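Local coordinates for tungstate ABC transporter, periplasmic tungstate-binding protein (Geobacter sulfurreducens, PDB 3LR1) that probably binds tungstate in the periplasm and hands it to the membrane components of an ABC importer, at residues 26-29 against 33-36; 45-50 against 56-61; 67-72 against 200-205; 74-79 against 212-217; 129-134 against 167-172. All blocks are in the same frame, centred on the assembly; numbering follows the deposited sequence.

Contact 1. Residues 26-29 against 33-36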
# COMPACT_ATOMS: atom_id res chain seq x y z
N PRO A 26 11.33 -2.93 -15.18
CA PRO A 26 12.07 -3.29 -16.40
C PRO A 26 13.48 -2.73 -16.62
O PRO A 26 14.38 -3.48 -17.07
CB PRO A 26 11.10 -2.94 -17.51
CG PRO A 26 9.74 -3.20 -16.89
CD PRO A 26 9.91 -2.65 -15.47
N PRO A 27 13.71 -1.45 -16.30
CA PRO A 27 15.10 -1.00 -16.42
C PRO A 27 16.08 -1.74 -15.54
O PRO A 27 17.18 -1.99 -15.97
CB PRO A 27 15.04 0.44 -16.01
CG PRO A 27 13.53 0.81 -16.20
CD PRO A 27 12.83 -0.38 -15.78
N PHE A 28 15.66 -2.11 -14.33
CA PHE A 28 16.48 -2.96 -13.43
C PHE A 28 16.68 -4.34 -14.03
O PHE A 28 17.80 -4.88 -14.01
CB PHE A 28 15.84 -3.05 -12.06
CG PHE A 28 16.57 -3.93 -11.10
CD1 PHE A 28 17.67 -3.43 -10.46
CD2 PHE A 28 16.20 -5.29 -10.92
CE1 PHE A 28 18.44 -4.26 -9.60
CE2 PHE A 28 16.88 -6.13 -10.04
CZ PHE A 28 18.01 -5.63 -9.37
N GLU A 29 15.61 -4.93 -14.54
CA GLU A 29 15.71 -6.26 -15.17
C GLU A 29 16.69 -6.27 -16.33
O GLU A 29 17.53 -7.17 -16.45
CB GLU A 29 14.32 -6.76 -15.58
CG GLU A 29 13.39 -7.02 -14.36
CD GLU A 29 11.93 -7.33 -14.72
OE1 GLU A 29 11.33 -6.60 -15.56
OE2 GLU A 29 11.38 -8.31 -14.15
N ASN A 33 20.12 -8.33 -16.14
CA ASN A 33 19.78 -9.58 -16.84
C ASN A 33 19.08 -10.52 -15.85
O ASN A 33 19.49 -11.69 -15.66
CB ASN A 33 20.99 -10.31 -17.45
CG ASN A 33 20.56 -11.47 -18.41
OD1 ASN A 33 19.45 -11.44 -19.00
ND2 ASN A 33 21.42 -12.44 -18.59
N VAL A 34 18.02 -10.01 -15.27
CA VAL A 34 17.26 -10.78 -14.26
C VAL A 34 15.79 -10.55 -14.46
O VAL A 34 15.36 -9.59 -15.10
CB VAL A 34 17.62 -10.41 -12.85
CG1 VAL A 34 19.13 -10.64 -12.63
CG2 VAL A 34 17.30 -8.96 -12.59
N LYS A 35 15.01 -11.42 -13.86
CA LYS A 35 13.58 -11.25 -13.80
C LYS A 35 13.24 -11.00 -12.33
O LYS A 35 13.75 -11.71 -11.46
CB LYS A 35 12.88 -12.57 -14.20
CG LYS A 35 13.00 -12.98 -15.63
CD LYS A 35 12.42 -11.95 -16.56
CE LYS A 35 11.91 -12.69 -17.91
NZ LYS A 35 12.84 -13.81 -18.33
N VAL A 36 12.37 -10.03 -12.06
CA VAL A 36 11.88 -9.79 -10.71
C VAL A 36 10.46 -10.32 -10.69
O VAL A 36 9.56 -9.74 -11.36
CB VAL A 36 11.95 -8.30 -10.29
CG1 VAL A 36 11.37 -8.06 -8.86
CG2 VAL A 36 13.44 -7.75 -10.46
O HOH W 1 8.44 -8.10 -13.02
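Glu-29 meets the chain running from Asn-33 to Val-36 with both its backbone carbonyl and its carboxylate. Two amides converge on Glu-29 O: Val-34 N bonds to it at 3.1 Å, while the bond from Asn-33 N is bent and weak. The carboxylate reaches further along the strand. Glu-29 OE2 takes Val-36 N at 2.9 Å on the anti lone pair, in an almost straight bond (177°), and a water donates to both OE2 and Val-36 O, closing a small polar ring beside the strand. Shortening Glu-29 to an alanine removes the carboxylate, which would probably leave Val-36 N without its side-chain acceptor and the water without one of the two atoms it bridges.

The bond from Val-34 N back to Glu-29 O, together with the positive phi of Asn-33, is the pattern expected of a Schellman motif at the end of helix 20-32. The chain then turns into strand 35-41, completing a beta-alpha-beta crossover from the parallel neighbour 6-12.

Apolar packing is carried by Phe-28. Its chi1 of 178° swings the ring to the carbonyl side, where one side of it meets both valines. Val-36 CG2 comes to the ring edge near its plane, 3.7 Å from Phe-28 CD2, whereas Val-34 CG2 approaches Phe-28 CE2 obliquely at 3.8 Å. Leu-220 of helix 214-224 also packs on Phe-28.

Contact 2. Residues 45-50 against 56-61; sequences QALKLG and DVVFVH
Val-58 is the first residue of strand 57-60 to meet helix 43-51, and its two methyls divide the work. CG1, trans to the backbone N (chi1 175°), points to Leu-47, whose CD2 lies 4.2 Å from Val-58 CG1 with the two side chains crossing at about a right angle. Val-58 CG2 turns to the helix backbone and rests 4.0 Å from Ala-46 O and 4.1 Å from Gly-50 CA. The helix can come this close because Gly-50 has no side chain; a beta carbon there would run into Val-58 CG2. Ala-46 O is also hydrogen-bonded to Ser-10 OG of strand 6-12.

Two residues on, Val-60 again faces the helix. Its CG1 meets Ala-46 CB at 3.9 Å, methyl against methyl, while the intervening Phe-59 points to the other side of the sheet. The side chain of Val-60 is about 7 Å from a bound tungsten ion, so this end of the packing lies near the ligand.

Helix and strand run nearly antiparallel, at 164° with axes 8.5 Å apart, as the return limb of a beta-alpha-beta crossover from strand 35-41. Strand 57-60 then lies between 6-12 and 197-204, with Phe-69 of helix 63-71 packing on both Leu-47 and Val-58.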
# COMPACT_ATOMS: atom_id res chain seq x y z
N GLN A 45 1.02 -11.96 4.94
CA GLN A 45 1.65 -13.00 4.13
C GLN A 45 2.92 -12.55 3.43
O GLN A 45 3.89 -13.33 3.30
CB GLN A 45 0.63 -13.63 3.15
CG GLN A 45 1.13 -14.83 2.41
CD GLN A 45 1.26 -16.06 3.33
OE1 GLN A 45 2.36 -16.36 3.80
NE2 GLN A 45 0.10 -16.70 3.68
N ALA A 46 2.98 -11.28 3.07
CA ALA A 46 4.16 -10.77 2.40
C ALA A 46 5.34 -10.84 3.38
O ALA A 46 6.42 -11.24 3.00
CB ALA A 46 3.92 -9.33 1.85
N LEU A 47 5.11 -10.53 4.66
CA LEU A 47 6.16 -10.63 5.67
C LEU A 47 6.39 -12.08 6.01
O LEU A 47 7.55 -12.44 6.15
CB LEU A 47 5.77 -9.79 6.86
CG LEU A 47 5.73 -8.29 6.61
CD1 LEU A 47 4.70 -7.68 7.56
CD2 LEU A 47 7.11 -7.70 6.83
N LYS A 48 5.33 -12.93 6.07
CA LYS A 48 5.53 -14.36 6.38
C LYS A 48 6.43 -15.05 5.34
O LYS A 48 7.27 -15.90 5.68
CB LYS A 48 4.21 -15.16 6.49
CG LYS A 48 3.46 -14.91 7.72
CD LYS A 48 2.27 -15.81 7.80
CE LYS A 48 1.47 -15.48 9.10
NZ LYS A 48 2.15 -16.00 10.31
N LEU A 49 6.30 -14.65 4.08
CA LEU A 49 7.12 -15.19 3.01
C LEU A 49 8.59 -14.83 3.21
O LEU A 49 9.46 -15.68 3.06
CB LEU A 49 6.61 -14.74 1.65
CG LEU A 49 5.32 -15.41 1.14
CD1 LEU A 49 4.89 -14.65 -0.11
CD2 LEU A 49 5.58 -16.92 0.91
N GLY A 50 8.85 -13.62 3.66
CA GLY A 50 10.20 -13.19 3.94
C GLY A 50 10.74 -13.89 5.21
O GLY A 50 11.88 -14.29 5.22
N ASP A 56 13.27 -12.83 -1.61
CA ASP A 56 14.57 -12.16 -1.36
C ASP A 56 14.43 -10.68 -0.88
O ASP A 56 15.33 -10.12 -0.26
CB ASP A 56 15.36 -12.21 -2.67
CG ASP A 56 15.42 -13.60 -3.28
OD1 ASP A 56 16.07 -14.48 -2.63
OD2 ASP A 56 14.88 -13.79 -4.42
N VAL A 57 13.30 -10.07 -1.23
CA VAL A 57 12.99 -8.69 -0.90
C VAL A 57 11.54 -8.56 -0.50
O VAL A 57 10.68 -9.27 -1.03
CB VAL A 57 13.24 -7.82 -2.14
CG1 VAL A 57 12.94 -6.35 -1.86
CG2 VAL A 57 14.63 -7.89 -2.55
N VAL A 58 11.26 -7.67 0.46
CA VAL A 58 9.92 -7.38 0.89
C VAL A 58 9.67 -5.92 0.63
O VAL A 58 10.48 -5.10 1.04
CB VAL A 58 9.69 -7.77 2.40
CG1 VAL A 58 8.33 -7.37 2.87
CG2 VAL A 58 9.91 -9.27 2.61
N PHE A 59 8.51 -5.59 0.05
CA PHE A 59 8.17 -4.18 -0.26
C PHE A 59 6.72 -3.92 0.17
O PHE A 59 5.76 -4.35 -0.50
CB PHE A 59 8.38 -3.92 -1.75
CG PHE A 59 8.01 -2.53 -2.21
CD1 PHE A 59 8.57 -1.44 -1.66
CD2 PHE A 59 7.11 -2.36 -3.20
CE1 PHE A 59 8.29 -0.14 -2.13
CE2 PHE A 59 6.81 -1.06 -3.69
CZ PHE A 59 7.41 0.02 -3.12
N VAL A 60 6.56 -3.22 1.27
CA VAL A 60 5.25 -3.07 1.88
C VAL A 60 5.11 -1.70 2.50
O VAL A 60 6.08 -1.01 2.72
CB VAL A 60 4.97 -4.12 2.97
CG1 VAL A 60 4.86 -5.57 2.36
CG2 VAL A 60 6.00 -4.04 4.09
N HIS A 61 3.90 -1.32 2.80
CA HIS A 61 3.65 -0.06 3.51
C HIS A 61 2.95 -0.52 4.78
O HIS A 61 1.76 -0.70 4.80
CB HIS A 61 2.76 0.96 2.69
CG HIS A 61 2.44 2.20 3.47
ND1 HIS A 61 3.40 2.88 4.19
CD2 HIS A 61 1.27 2.82 3.73
CE1 HIS A 61 2.83 3.88 4.85
NE2 HIS A 61 1.54 3.86 4.59

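Contact 3. Residues 67-72 against 200-205; sequences DKFVAD and GIMAVN
Lys-68 NZ makes a 2.9 Å salt bridge to the syn lone pair of Asp-72 OD2 one helical turn on, while from the same helix Phe-69 points to Met-202 of strand 197-204 and Val-70 touches it with CG2. The ion pair is well clear of the strand, and nothing polar crosses between 67-72 and 200-205.

Met-202, a selenomethionine introduced in place of methionine, carries the strand side. Its chain extends from the strand and bends at the last torsion (chi3 -74°), which brings the terminal methyl round to the phenylalanine. Met-202 CE lies 3.8 Å from Phe-69 CD2. The selenium is 5.0 Å from the centroid of the Phe-69 ring, 66° off its normal, an oblique Met-aromatic contact. The same SE atom of Met-202 touches Val-70 CG2 at 3.9 Å, so it meets an aromatic and an aliphatic group of consecutive residues.

Helix 63-71 thereby packs on the sheet where strands 57-60 and 197-204 are neighbours, and Leu-47 and Val-58 also touch both Phe-69 and Met-202. With no bond across it, the join rests on dispersion and shape, with charge kept to the outer part of the helix.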
# COMPACT_ATOMS: atom_id res chain seq x y z
N ASP A 67 9.10 -2.60 11.06
CA ASP A 67 10.03 -2.46 12.19
C ASP A 67 10.27 -3.76 12.91
O ASP A 67 11.41 -4.06 13.29
CB ASP A 67 9.56 -1.38 13.17
CG ASP A 67 9.73 0.05 12.60
OD1 ASP A 67 10.37 0.32 11.55
OD2 ASP A 67 9.18 0.94 13.22
N LYS A 68 9.20 -4.53 13.12
CA LYS A 68 9.31 -5.81 13.78
C LYS A 68 10.12 -6.80 12.96
O LYS A 68 10.87 -7.55 13.47
CB LYS A 68 7.91 -6.40 14.10
CG LYS A 68 7.97 -7.65 14.93
CD LYS A 68 6.63 -8.15 15.43
CE LYS A 68 6.79 -9.45 16.20
NZ LYS A 68 7.14 -10.60 15.35
N PHE A 69 9.93 -6.78 11.65
CA PHE A 69 10.63 -7.67 10.72
C PHE A 69 12.13 -7.43 10.77
O PHE A 69 12.93 -8.38 10.75
CB PHE A 69 10.06 -7.43 9.33
CG PHE A 69 10.47 -8.43 8.27
CD1 PHE A 69 9.86 -9.64 8.17
CD2 PHE A 69 11.42 -8.12 7.35
CE1 PHE A 69 10.25 -10.57 7.14
CE2 PHE A 69 11.83 -9.00 6.34
CZ PHE A 69 11.23 -10.22 6.24
N VAL A 70 12.50 -6.16 10.88
CA VAL A 70 13.88 -5.75 11.04
C VAL A 70 14.41 -6.11 12.43
O VAL A 70 15.48 -6.71 12.54
CB VAL A 70 14.14 -4.27 10.72
CG1 VAL A 70 15.55 -3.79 11.23
CG2 VAL A 70 13.92 -3.91 9.21
N ALA A 71 13.65 -5.81 13.47
CA ALA A 71 14.02 -6.11 14.86
C ALA A 71 14.22 -7.61 15.07
O ALA A 71 15.15 -8.04 15.79
CB ALA A 71 12.95 -5.57 15.84
N ASP A 72 13.37 -8.38 14.41
CA ASP A 72 13.42 -9.83 14.46
C ASP A 72 14.57 -10.43 13.65
O ASP A 72 14.81 -11.64 13.72
CB ASP A 72 12.11 -10.41 13.92
CG ASP A 72 10.95 -10.30 14.89
OD1 ASP A 72 11.07 -9.90 16.08
OD2 ASP A 72 9.84 -10.62 14.41
N GLY A 200 8.30 0.75 2.82
CA GLY A 200 9.60 0.17 3.11
C GLY A 200 9.99 -0.98 2.17
O GLY A 200 9.19 -1.83 1.84
N ILE A 201 11.23 -0.94 1.69
CA ILE A 201 11.82 -1.97 0.87
C ILE A 201 13.00 -2.53 1.68
O ILE A 201 13.78 -1.76 2.24
CB ILE A 201 12.20 -1.47 -0.57
CG1 ILE A 201 12.48 -2.70 -1.45
CG2 ILE A 201 13.38 -0.45 -0.57
CD1 ILE A 201 12.54 -2.38 -2.98
N MSE A 202 13.07 -3.86 1.80
CA MSE A 202 14.00 -4.53 2.75
C MSE A 202 14.49 -5.80 2.10
O MSE A 202 13.74 -6.45 1.37
CB MSE A 202 13.31 -4.90 4.06
CG MSE A 202 12.64 -3.81 4.76
SE MSE A 202 11.50 -4.45 6.17
CE MSE A 202 9.94 -5.24 5.36
N ALA A 203 15.75 -6.13 2.35
CA ALA A 203 16.36 -7.37 1.91
C ALA A 203 16.19 -8.40 3.01
O ALA A 203 16.34 -8.08 4.23
CB ALA A 203 17.84 -7.14 1.56
N VAL A 204 15.86 -9.64 2.60
CA VAL A 204 15.75 -10.79 3.48
C VAL A 204 17.19 -11.15 3.89
O VAL A 204 18.11 -11.20 3.04
CB VAL A 204 15.06 -11.97 2.81
CG1 VAL A 204 15.10 -13.20 3.72
CG2 VAL A 204 13.59 -11.59 2.52
N ASN A 205 17.38 -11.35 5.18
CA ASN A 205 18.74 -11.48 5.77
C ASN A 205 19.41 -12.81 5.43
O ASN A 205 18.97 -13.85 5.86
CB ASN A 205 18.62 -11.30 7.27
CG ASN A 205 19.93 -11.24 7.95
OD1 ASN A 205 20.97 -11.39 7.32
ND2 ASN A 205 19.90 -11.05 9.26

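Contact 4. Residues 74-79 against 212-217; sequences FGVNRK and VKYDLA
Tyr-214 sends its ring across to Val-76 and Asn-77 because a chi1 of 171° stretches CG away from the backbone N, directing the phenol from the first turn of helix 214-224 toward the strand corner. On the other side, Asn-77 holds CG beside its own backbone N (chi1 -67°), and its backbone, with positive phi, forms the corner between strands 75-76 and 78-90. The amide is thus presented to the phenol from a bend in the chain.

The two groups meet at the end of the ring. Tyr-214 OH donates to Asn-77 OD1 at 2.9 Å, and the hydroxyl sits nearly along the C=O axis. OD1 stays close to the ring plane, but the amide itself is twisted by 43° from it, so the groups neither stack nor lie flush. Next to the hydroxyl-bearing carbon, also at the ring edge, Val-76 CG2 meets Tyr-214 CE1 at 3.8 Å, the side chains crossing at about a right angle. A phenylalanine in place of Tyr-214 lacks the hydroxyl and would probably leave Asn-77 OD1 without this donor and the amide freer to turn.

Pro-206 and Ala-203 also pack on the tyrosine, and the helix start is hydrogen-bonded through Lys-213 N to OD1 of Asp-56, just before strand 57-60. Since Asn-77 is exposed, its bond with the phenol probably competes with water; the chemistry is that of a single directional link, supported by one methyl, fastening a strand corner to a helix start at the surface.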
# COMPACT_ATOMS: atom_id res chain seq x y z
N PHE A 74 14.93 -10.51 10.36
CA PHE A 74 14.62 -11.07 9.02
C PHE A 74 14.95 -10.16 7.88
O PHE A 74 15.22 -10.62 6.81
CB PHE A 74 13.15 -11.43 8.91
CG PHE A 74 12.75 -12.53 9.84
CD1 PHE A 74 13.33 -13.80 9.72
CD2 PHE A 74 11.81 -12.33 10.79
CE1 PHE A 74 12.97 -14.83 10.59
CE2 PHE A 74 11.47 -13.37 11.71
CZ PHE A 74 12.04 -14.60 11.59
N GLY A 75 14.80 -8.86 8.12
CA GLY A 75 15.00 -7.87 7.12
C GLY A 75 16.19 -6.98 7.46
O GLY A 75 16.42 -6.55 8.63
N VAL A 76 16.91 -6.63 6.43
CA VAL A 76 18.07 -5.80 6.61
C VAL A 76 18.11 -4.69 5.58
O VAL A 76 17.55 -4.79 4.47
CB VAL A 76 19.35 -6.65 6.62
CG1 VAL A 76 19.49 -7.46 7.97
CG2 VAL A 76 19.38 -7.52 5.40
N ASN A 77 18.73 -3.57 5.99
CA ASN A 77 18.97 -2.43 5.11
C ASN A 77 17.68 -1.82 4.51
O ASN A 77 17.60 -1.43 3.28
CB ASN A 77 19.99 -2.83 4.04
CG ASN A 77 21.43 -3.11 4.61
OD1 ASN A 77 22.13 -4.01 4.15
ND2 ASN A 77 21.83 -2.38 5.62
N ARG A 78 16.66 -1.74 5.37
CA ARG A 78 15.39 -1.10 5.05
C ARG A 78 15.58 0.32 4.55
O ARG A 78 16.29 1.13 5.19
CB ARG A 78 14.44 -1.02 6.25
CG ARG A 78 13.05 -0.48 5.92
CD ARG A 78 12.24 0.05 7.13
NE ARG A 78 10.94 0.60 6.78
CZ ARG A 78 10.73 1.80 6.21
NH1 ARG A 78 11.73 2.63 5.91
NH2 ARG A 78 9.49 2.18 5.94
N LYS A 79 14.94 0.63 3.44
CA LYS A 79 14.91 2.00 2.95
C LYS A 79 13.50 2.46 2.68
O LYS A 79 12.66 1.70 2.18
CB LYS A 79 15.79 2.13 1.69
CG LYS A 79 17.29 2.07 1.95
CD LYS A 79 17.89 3.47 2.11
CE LYS A 79 17.86 4.34 0.77
NZ LYS A 79 17.74 5.89 0.92
N VAL A 212 19.15 -16.89 0.01
CA VAL A 212 18.49 -15.73 -0.53
C VAL A 212 19.47 -14.95 -1.49
O VAL A 212 20.74 -15.02 -1.33
CB VAL A 212 18.07 -14.94 0.66
CG1 VAL A 212 18.57 -13.61 0.66
CG2 VAL A 212 16.59 -15.31 1.09
N LYS A 213 18.91 -14.27 -2.47
CA LYS A 213 19.66 -13.51 -3.51
C LYS A 213 19.96 -12.09 -2.95
O LYS A 213 19.36 -11.10 -3.36
CB LYS A 213 18.81 -13.39 -4.80
CG LYS A 213 18.42 -14.73 -5.54
CD LYS A 213 19.32 -14.97 -6.74
CE LYS A 213 19.10 -16.36 -7.40
NZ LYS A 213 17.80 -16.93 -7.09
N TYR A 214 20.83 -12.01 -1.96
CA TYR A 214 20.99 -10.75 -1.19
C TYR A 214 21.68 -9.65 -1.99
O TYR A 214 21.32 -8.48 -1.93
CB TYR A 214 21.74 -11.01 0.11
CG TYR A 214 22.14 -9.77 0.86
CD1 TYR A 214 21.25 -9.13 1.72
CD2 TYR A 214 23.41 -9.23 0.69
CE1 TYR A 214 21.65 -7.98 2.43
CE2 TYR A 214 23.81 -8.09 1.41
CZ TYR A 214 22.92 -7.49 2.28
OH TYR A 214 23.28 -6.34 2.95
N ASP A 215 22.70 -10.05 -2.71
CA ASP A 215 23.49 -9.09 -3.46
C ASP A 215 22.57 -8.47 -4.53
O ASP A 215 22.55 -7.24 -4.73
CB ASP A 215 24.79 -9.76 -3.99
CG ASP A 215 25.76 -10.25 -2.84
OD1 ASP A 215 26.02 -9.51 -1.86
OD2 ASP A 215 26.32 -11.37 -2.90
N LEU A 216 21.73 -9.30 -5.17
CA LEU A 216 20.80 -8.82 -6.15
C LEU A 216 19.67 -7.98 -5.48
O LEU A 216 19.25 -6.91 -5.99
CB LEU A 216 20.20 -9.99 -6.89
CG LEU A 216 19.65 -9.90 -8.30
CD1 LEU A 216 20.56 -9.00 -9.25
CD2 LEU A 216 19.55 -11.32 -8.93
N ALA A 217 19.22 -8.43 -4.30
CA ALA A 217 18.26 -7.62 -3.50
C ALA A 217 18.82 -6.22 -3.22
O ALA A 217 18.11 -5.22 -3.35
CB ALA A 217 17.84 -8.32 -2.21

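Contact 5. Residues 129-134 against 167-172; sequences TKELDL and YTLTDR
Leu-169 points from strand 167-171 toward helix 126-137, and its forked end is shared among residues of the helix. With chi1 at -179° the side chain stands out from the strand and spreads its methyls on the helix. Leu-169 CD2 nestles against Glu-131 at the root of its side chain, 3.7 Å from both Glu-131 CB and Glu-131 CA. Both Leu-169 CD1 and Leu-169 CD2 reach Leu-134 CD1, one turn further along, at 4.2 Å; the leucines cross obliquely and meet through their methyl ends. Lys-130 gives a looser touch with its CG, while its amine leads away.

Glu-131 contributes only its aliphatic base. Its chain bends at chi2 and carries the carboxylate past the leucine, where OE1 bonds to Ser-120 OG and OE2 to Tyr-147 OH and Trp-135 NE1. The buried acid is therefore satisfied by neutral donors while the carbons at its base cover Leu-169.

Helix and strand cross at 126° with their axes 9.7 Å apart. Neighbouring Thr-168 and Thr-170 turn to helix 154-164, giving the strand a helix on each side. Helix 126-137 itself links strands 118-120 and 147-149, parallel neighbours, so Leu-169 packs against the helix of a beta-alpha-beta crossover, in the layered alpha/beta arrangement of a lobe of the periplasmic binding protein fold.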
# COMPACT_ATOMS: atom_id res chain seq x y z
N THR A 129 -3.92 0.99 9.40
CA THR A 129 -3.20 1.78 10.43
C THR A 129 -3.37 3.29 10.25
O THR A 129 -3.53 4.04 11.23
CB THR A 129 -1.72 1.43 10.35
OG1 THR A 129 -1.59 0.08 10.73
CG2 THR A 129 -0.82 2.33 11.20
N LYS A 130 -3.33 3.76 9.02
CA LYS A 130 -3.47 5.17 8.77
C LYS A 130 -4.89 5.60 9.11
O LYS A 130 -5.12 6.67 9.75
CB LYS A 130 -3.14 5.55 7.32
CG LYS A 130 -3.38 7.04 6.97
CD LYS A 130 -2.36 7.99 7.55
CE LYS A 130 -2.98 9.34 7.87
NZ LYS A 130 -2.27 10.53 7.24
N GLU A 131 -5.83 4.78 8.66
CA GLU A 131 -7.23 5.05 8.91
C GLU A 131 -7.45 5.18 10.44
O GLU A 131 -8.06 6.15 10.91
CB GLU A 131 -8.12 3.93 8.31
CG GLU A 131 -9.60 4.15 8.57
CD GLU A 131 -10.38 2.85 8.90
OE1 GLU A 131 -9.97 1.73 8.53
OE2 GLU A 131 -11.44 2.96 9.53
N LEU A 132 -6.95 4.21 11.21
CA LEU A 132 -7.10 4.23 12.68
C LEU A 132 -6.43 5.45 13.31
O LEU A 132 -6.98 6.12 14.25
CB LEU A 132 -6.59 2.92 13.28
CG LEU A 132 -7.45 1.68 12.91
CD1 LEU A 132 -7.05 0.48 13.80
CD2 LEU A 132 -8.98 1.89 12.96
N ASP A 133 -5.27 5.81 12.78
CA ASP A 133 -4.59 7.02 13.25
C ASP A 133 -5.44 8.25 13.03
O ASP A 133 -5.47 9.13 13.89
CB ASP A 133 -3.21 7.20 12.59
CG ASP A 133 -2.20 6.13 13.05
OD1 ASP A 133 -2.48 5.39 14.04
OD2 ASP A 133 -1.13 6.02 12.38
N LEU A 134 -6.15 8.31 11.88
CA LEU A 134 -6.98 9.46 11.55
C LEU A 134 -8.25 9.50 12.37
O LEU A 134 -8.61 10.55 12.85
CB LEU A 134 -7.37 9.47 10.08
CG LEU A 134 -6.34 9.75 9.00
CD1 LEU A 134 -6.97 9.38 7.63
CD2 LEU A 134 -5.83 11.21 9.03
N TYR A 167 -18.32 5.68 1.33
CA TYR A 167 -17.04 6.31 1.30
C TYR A 167 -15.99 5.30 1.77
O TYR A 167 -16.29 4.35 2.47
CB TYR A 167 -17.03 7.52 2.23
CG TYR A 167 -17.97 8.63 1.89
CD1 TYR A 167 -17.50 9.77 1.24
CD2 TYR A 167 -19.31 8.60 2.28
CE1 TYR A 167 -18.35 10.83 0.95
CE2 TYR A 167 -20.16 9.68 1.98
CZ TYR A 167 -19.67 10.79 1.33
OH TYR A 167 -20.51 11.89 1.04
N THR A 168 -14.75 5.52 1.36
CA THR A 168 -13.64 4.75 1.83
C THR A 168 -12.35 5.56 1.70
O THR A 168 -12.25 6.45 0.80
CB THR A 168 -13.54 3.35 1.11
OG1 THR A 168 -12.62 2.52 1.86
CG2 THR A 168 -13.05 3.46 -0.35
N LEU A 169 -11.40 5.25 2.58
CA LEU A 169 -10.06 5.76 2.53
C LEU A 169 -9.27 4.79 1.66
O LEU A 169 -9.29 3.57 1.88
CB LEU A 169 -9.46 5.85 3.94
CG LEU A 169 -8.05 6.39 4.01
CD1 LEU A 169 -8.05 7.98 3.85
CD2 LEU A 169 -7.38 5.91 5.33
N THR A 170 -8.66 5.33 0.60
CA THR A 170 -7.91 4.52 -0.36
C THR A 170 -6.58 5.17 -0.70
O THR A 170 -6.46 6.38 -0.69
CB THR A 170 -8.72 4.23 -1.69
OG1 THR A 170 -7.96 3.37 -2.55
CG2 THR A 170 -9.06 5.49 -2.47
N ASP A 171 -5.55 4.37 -0.98
CA ASP A 171 -4.36 4.94 -1.62
C ASP A 171 -4.76 5.36 -3.07
O ASP A 171 -5.61 4.72 -3.70
CB ASP A 171 -3.23 3.94 -1.61
CG ASP A 171 -3.46 2.84 -2.59
OD1 ASP A 171 -4.24 1.92 -2.27
OD2 ASP A 171 -2.82 2.90 -3.71
N ARG A 172 -4.17 6.47 -3.56
CA ARG A 172 -4.53 7.04 -4.86
C ARG A 172 -4.13 6.10 -5.94
O ARG A 172 -4.80 5.99 -6.97
CB ARG A 172 -3.82 8.35 -5.05
CG ARG A 172 -4.26 9.12 -6.25
CD ARG A 172 -3.23 10.29 -6.47
NE ARG A 172 -3.25 11.26 -5.38
CZ ARG A 172 -4.09 12.30 -5.31
NH1 ARG A 172 -4.98 12.54 -6.29
NH2 ARG A 172 -4.03 13.14 -4.30

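How the contacts relate
Contacts 2 and 3 are the buried pair: helices 43-51 and 63-71 pack side by side on strands 57-60 and 197-204, and both contacts rely on apolar side chains without a hydrogen bond between their segments. Contact 4 adjoins contact 3, strand 75-76 pairing with 197-204, but lies at the surface and depends on one side-chain bond. Contact 1, partly buried, is the most polar: a helix end and a carboxylate both take strand-side amides; it touches contact 4 where Val-34 packs on Leu-216. Contact 5, also partly buried, stands apart, its centre about 33 Å from that of contact 1, yet repeats the apolar helix-on-strand packing of contact 2 across the chain's centre.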